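Local coordinates for protein type IV pilin structural subunit (Pseudomonas aeruginosa, PDB 3JYZ) that forms the structural subunit of type IV pili, polymerising into the thin bacterial surface filaments that in this family commonly serve adhesion and twitching motility, at residues Lys22-Leu36 with Leu103-Trp117. Numbering follows the deposited sequence.
Sequences KLMISTDGSASTADL and LATAVAAGTRGTIDW
This is the packing, within the pilin's globular domain, of the end of the long N-terminal helix and the turn after it on helix 103-109 and strand 114-117; helix 22-28 runs roughly antiparallel to the strand (155° between the short axes). Lys22 lies with its extended chain over one face of the Trp117 indole. Lys22 CD sits 3.7 Å from the centroid of the Trp117 five-membered ring, a CH-pi contact almost on the normal, while NZ reaches past it as an off-centre cation-pi partner. Ile25 CD1 meets the same indole at its edge, 3.5 Å from Trp117 CH2; with CG1 beside the backbone N (chi1 -72°), CG2 lies anti to it and meets Leu103 CD2. There Leu36 CD1 comes tip to tip with Leu103 CD2 at 4.0 Å. Val107 CG2 packs on Ser30 O at 3.5 Å. Ile115 CD1 lies against Ser30 CB, and Ser30 OG donates to Ile25 O, which also accepts from Gly29 N. At the outer end Arg112 NH1 donates to Ala31 O (3.2 Å) from above the carbonyl plane. Apolar contacts thus fill the middle, while Trp117 is met on one face by Lys22, at its edge by Ile25 and at its N-H by a water shared with Lys22 O.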
loop_
_atom_site.group_PDB
_atom_site.type_symbol
_atom_site.label_atom_id
_atom_site.label_comp_id
_atom_site.label_asym_id
_atom_site.label_seq_id
_atom_site.Cartn_x
_atom_site.Cartn_y
_atom_site.Cartn_z
ATOM N N LYS A 22 5.964 -4.848 2.652
ATOM C CA LYS A 22 5.739 -5.884 1.644
ATOM C C LYS A 22 6.613 -7.095 1.932
ATOM O O LYS A 22 6.159 -8.242 1.840
ATOM C CB LYS A 22 6.055 -5.352 0.249
ATOM C CG LYS A 22 5.096 -4.272 -0.240
ATOM C CD LYS A 22 5.438 -3.915 -1.676
ATOM C CE LYS A 22 4.489 -2.887 -2.256
ATOM N NZ LYS A 22 4.892 -2.575 -3.660
ATOM N N LEU A 23 7.869 -6.840 2.279
ATOM C CA LEU A 23 8.808 -7.914 2.571
ATOM C C LEU A 23 8.353 -8.707 3.787
ATOM O O LEU A 23 8.364 -9.939 3.760
ATOM C CB LEU A 23 10.213 -7.356 2.808
ATOM C CG LEU A 23 11.317 -8.400 3.005
ATOM C CD1 LEU A 23 11.396 -9.349 1.809
ATOM C CD2 LEU A 23 12.653 -7.711 3.250
HETATM N N MSE A 24 7.955 -8.008 4.852
HETATM C CA MSE A 24 7.480 -8.677 6.066
HETATM C C MSE A 24 6.266 -9.557 5.788
HETATM O O MSE A 24 6.156 -10.662 6.306
HETATM C CB MSE A 24 7.149 -7.671 7.176
HETATM C CG MSE A 24 6.478 -8.310 8.402
HETATM SE SE MSE A 24 6.081 -7.023 9.838
HETATM C CE MSE A 24 7.926 -6.423 10.196
ATOM N N ILE A 25 5.342 -9.061 4.977
ATOM C CA ILE A 25 4.166 -9.848 4.628
ATOM C C ILE A 25 4.580 -11.112 3.870
ATOM O O ILE A 25 4.085 -12.201 4.151
ATOM C CB ILE A 25 3.150 -9.014 3.826
ATOM C CG1 ILE A 25 2.470 -8.002 4.750
ATOM C CG2 ILE A 25 2.105 -9.916 3.181
ATOM C CD1 ILE A 25 1.804 -6.866 4.020
ATOM N N SER A 26 5.506 -10.959 2.931
ATOM C CA SER A 26 6.002 -12.087 2.145
ATOM C C SER A 26 6.615 -13.180 3.007
ATOM O O SER A 26 6.335 -14.366 2.813
ATOM C CB SER A 26 7.045 -11.607 1.136
ATOM O OG SER A 26 7.576 -12.711 0.418
ATOM N N THR A 27 7.454 -12.781 3.957
ATOM C CA THR A 27 8.230 -13.737 4.741
ATOM C C THR A 27 7.512 -14.225 5.995
ATOM O O THR A 27 7.712 -15.366 6.426
ATOM C CB THR A 27 9.596 -13.146 5.164
ATOM O OG1 THR A 27 9.384 -12.017 6.017
ATOM C CG2 THR A 27 10.391 -12.710 3.950
ATOM N N ASP A 28 6.679 -13.371 6.582
ATOM C CA ASP A 28 6.107 -13.670 7.894
ATOM C C ASP A 28 4.608 -13.421 8.011
ATOM O O ASP A 28 4.012 -13.673 9.056
ATOM C CB ASP A 28 6.842 -12.863 8.965
ATOM C CG ASP A 28 8.241 -13.378 9.216
ATOM O OD1 ASP A 28 8.376 -14.393 9.932
ATOM O OD2 ASP A 28 9.206 -12.776 8.698
ATOM N N GLY A 29 3.990 -12.930 6.949
ATOM C CA GLY A 29 2.580 -12.602 7.019
ATOM C C GLY A 29 1.667 -13.281 6.027
ATOM O O GLY A 29 0.516 -12.885 5.878
ATOM N N SER A 30 2.156 -14.313 5.347
ATOM C CA SER A 30 1.333 -14.946 4.326
ATOM C C SER A 30 1.166 -16.467 4.356
ATOM O O SER A 30 0.567 -17.035 3.448
ATOM C CB SER A 30 1.902 -14.504 2.974
ATOM O OG SER A 30 3.293 -14.729 2.917
ATOM N N ALA A 31 1.665 -17.120 5.399
ATOM C CA ALA A 31 1.535 -18.577 5.490
ATOM C C ALA A 31 0.163 -18.974 6.029
ATOM O O ALA A 31 -0.305 -20.087 5.790
ATOM C CB ALA A 31 2.639 -19.170 6.352
ATOM N N SER A 32 -0.482 -18.051 6.737
ATOM C CA SER A 32 -1.766 -18.320 7.381
ATOM C C SER A 32 -2.406 -17.017 7.840
ATOM O O SER A 32 -1.735 -15.991 7.927
ATOM C CB SER A 32 -1.561 -19.209 8.602
ATOM O OG SER A 32 -0.901 -18.490 9.629
ATOM N N THR A 33 -3.699 -17.069 8.143
ATOM C CA THR A 33 -4.409 -15.918 8.675
ATOM C C THR A 33 -3.781 -15.467 9.987
ATOM O O THR A 33 -3.640 -14.268 10.234
ATOM C CB THR A 33 -5.900 -16.220 8.890
ATOM O OG1 THR A 33 -6.522 -16.419 7.614
ATOM C CG2 THR A 33 -6.593 -15.059 9.598
ATOM N N ALA A 34 -3.391 -16.427 10.819
ATOM C CA ALA A 34 -2.728 -16.116 12.081
ATOM C C ALA A 34 -1.436 -15.328 11.878
ATOM O O ALA A 34 -1.158 -14.390 12.625
ATOM C CB ALA A 34 -2.450 -17.399 12.869
ATOM N N ASP A 35 -0.653 -15.715 10.872
ATOM C CA ASP A 35 0.603 -15.032 10.565
ATOM C C ASP A 35 0.346 -13.623 10.034
ATOM O O ASP A 35 1.051 -12.679 10.390
ATOM C CB ASP A 35 1.418 -15.810 9.534
ATOM C CG ASP A 35 2.109 -17.029 10.119
ATOM O OD1 ASP A 35 1.988 -17.277 11.335
ATOM O OD2 ASP A 35 2.785 -17.740 9.347
ATOM N N LEU A 36 -0.646 -13.493 9.158
ATOM C CA LEU A 36 -0.996 -12.187 8.605
ATOM C C LEU A 36 -1.464 -11.246 9.715
ATOM O O LEU A 36 -1.204 -10.039 9.693
ATOM C CB LEU A 36 -2.078 -12.343 7.538
ATOM C CG LEU A 36 -2.602 -11.059 6.885
ATOM C CD1 LEU A 36 -1.472 -10.164 6.362
ATOM C CD2 LEU A 36 -3.575 -11.427 5.765
ATOM N N LEU A 103 -5.113 -11.115 -0.885
ATOM C CA LEU A 103 -4.243 -11.793 0.077
ATOM C C LEU A 103 -5.000 -12.481 1.209
ATOM O O LEU A 103 -4.768 -13.652 1.476
ATOM C CB LEU A 103 -3.235 -10.815 0.685
ATOM C CG LEU A 103 -2.242 -11.422 1.675
ATOM C CD1 LEU A 103 -1.308 -12.396 0.980
ATOM C CD2 LEU A 103 -1.446 -10.315 2.363
ATOM N N ALA A 104 -5.885 -11.752 1.881
ATOM C CA ALA A 104 -6.548 -12.304 3.063
ATOM C C ALA A 104 -7.333 -13.561 2.704
ATOM O O ALA A 104 -7.355 -14.526 3.459
ATOM C CB ALA A 104 -7.462 -11.270 3.697
ATOM N N THR A 105 -7.984 -13.540 1.551
ATOM C CA THR A 105 -8.771 -14.683 1.110
ATOM C C THR A 105 -7.863 -15.854 0.766
ATOM O O THR A 105 -8.102 -16.993 1.163
ATOM C CB THR A 105 -9.601 -14.285 -0.103
ATOM O OG1 THR A 105 -10.440 -13.193 0.266
ATOM C CG2 THR A 105 -10.464 -15.450 -0.586
ATOM N N ALA A 106 -6.799 -15.563 0.035
ATOM C CA ALA A 106 -5.845 -16.592 -0.344
ATOM C C ALA A 106 -5.166 -17.248 0.857
ATOM O O ALA A 106 -5.008 -18.469 0.894
ATOM C CB ALA A 106 -4.809 -16.009 -1.283
ATOM N N VAL A 107 -4.814 -16.437 1.763
ATOM C CA VAL A 107 -4.133 -16.994 2.929
ATOM C C VAL A 107 -5.084 -17.861 3.746
ATOM O O VAL A 107 -4.679 -18.902 4.263
ATOM C CB VAL A 107 -3.457 -15.926 3.821
ATOM C CG1 VAL A 107 -2.872 -16.567 5.081
ATOM C CG2 VAL A 107 -2.406 -15.145 3.048
ATOM N N ALA A 108 -6.257 -17.489 3.918
ATOM C CA ALA A 108 -7.255 -18.292 4.631
ATOM C C ALA A 108 -7.455 -19.643 3.950
ATOM O O ALA A 108 -7.660 -20.655 4.623
ATOM C CB ALA A 108 -8.575 -17.556 4.721
ATOM N N ALA A 109 -7.387 -19.653 2.623
ATOM C CA ALA A 109 -7.590 -20.874 1.847
ATOM C C ALA A 109 -6.330 -21.732 1.740
ATOM O O ALA A 109 -6.383 -22.865 1.265
ATOM C CB ALA A 109 -8.106 -20.530 0.455
ATOM N N GLY A 110 -5.197 -21.186 2.160
ATOM C CA GLY A 110 -3.925 -21.874 2.030
ATOM C C GLY A 110 -3.396 -21.880 0.606
ATOM O O GLY A 110 -2.570 -22.722 0.241
ATOM N N THR A 111 -3.858 -20.930 -0.201
ATOM C CA THR A 111 -3.449 -20.862 -1.598
ATOM C C THR A 111 -2.003 -20.403 -1.706
ATOM O O THR A 111 -1.652 -19.329 -1.223
ATOM C CB THR A 111 -4.331 -19.896 -2.401
ATOM O OG1 THR A 111 -5.703 -20.272 -2.260
ATOM C CG2 THR A 111 -3.954 -19.937 -3.877
ATOM N N ARG A 112 -1.181 -21.178 -2.373
ATOM C CA ARG A 112 0.206 -20.863 -2.448
ATOM C C ARG A 112 0.514 -20.079 -3.753
ATOM O O ARG A 112 -0.117 -20.246 -4.692
ATOM C CB ARG A 112 1.091 -22.123 -2.352
ATOM C CG ARG A 112 1.148 -22.851 -1.006
ATOM C CD ARG A 112 1.056 -21.952 0.238
ATOM N NE ARG A 112 0.999 -22.783 1.457
ATOM C CZ ARG A 112 0.466 -22.431 2.619
ATOM N NH1 ARG A 112 -0.019 -21.234 2.813
ATOM N NH2 ARG A 112 0.462 -23.305 3.602
ATOM N N GLY A 113 1.494 -19.236 -3.705
ATOM C CA GLY A 113 1.849 -18.439 -4.861
ATOM C C GLY A 113 2.687 -17.250 -4.451
ATOM O O GLY A 113 3.159 -17.170 -3.319
ATOM N N THR A 114 2.871 -16.323 -5.380
ATOM C CA THR A 114 3.653 -15.127 -5.110
ATOM C C THR A 114 2.707 -13.952 -4.867
ATOM O O THR A 114 1.533 -14.008 -5.227
ATOM C CB THR A 114 4.601 -14.820 -6.269
ATOM O OG1 THR A 114 3.890 -14.967 -7.501
ATOM C CG2 THR A 114 5.776 -15.790 -6.257
ATOM N N ILE A 115 3.218 -12.902 -4.238
ATOM C CA ILE A 115 2.384 -11.765 -3.866
ATOM C C ILE A 115 2.552 -10.596 -4.834
ATOM O O ILE A 115 3.669 -10.150 -5.104
ATOM C CB ILE A 115 2.689 -11.312 -2.427
ATOM C CG1 ILE A 115 2.530 -12.504 -1.469
ATOM C CG2 ILE A 115 1.801 -10.129 -2.032
ATOM C CD1 ILE A 115 2.812 -12.178 -0.017
ATOM N N ASP A 116 1.426 -10.117 -5.355
ATOM C CA ASP A 116 1.397 -8.982 -6.269
ATOM C C ASP A 116 0.726 -7.819 -5.552
ATOM O O ASP A 116 -0.199 -8.016 -4.763
ATOM C CB ASP A 116 0.591 -9.315 -7.528
ATOM C CG ASP A 116 1.199 -10.446 -8.343
ATOM O OD1 ASP A 116 2.420 -10.682 -8.240
ATOM O OD2 ASP A 116 0.436 -11.089 -9.092
ATOM N N TRP A 117 1.192 -6.608 -5.822
ATOM C CA TRP A 117 0.645 -5.426 -5.184
ATOM C C TRP A 117 0.103 -4.446 -6.210
ATOM O O TRP A 117 0.751 -4.167 -7.227
ATOM C CB TRP A 117 1.722 -4.734 -4.351
ATOM C CG TRP A 117 2.131 -5.494 -3.129
ATOM C CD1 TRP A 117 3.100 -6.455 -3.042
ATOM C CD2 TRP A 117 1.598 -5.340 -1.813
ATOM N NE1 TRP A 117 3.194 -6.915 -1.744
ATOM C CE2 TRP A 117 2.278 -6.241 -0.970
ATOM C CE3 TRP A 117 0.601 -4.528 -1.260
ATOM C CZ2 TRP A 117 1.994 -6.356 0.388
ATOM C CZ3 TRP A 117 0.322 -4.635 0.089
ATOM C CH2 TRP A 117 1.016 -5.543 0.898
HETATM O O HOH W 1 4.826 -8.956 -0.493
HETATM O O HOH W 2 -7.017 -14.253 6.148
#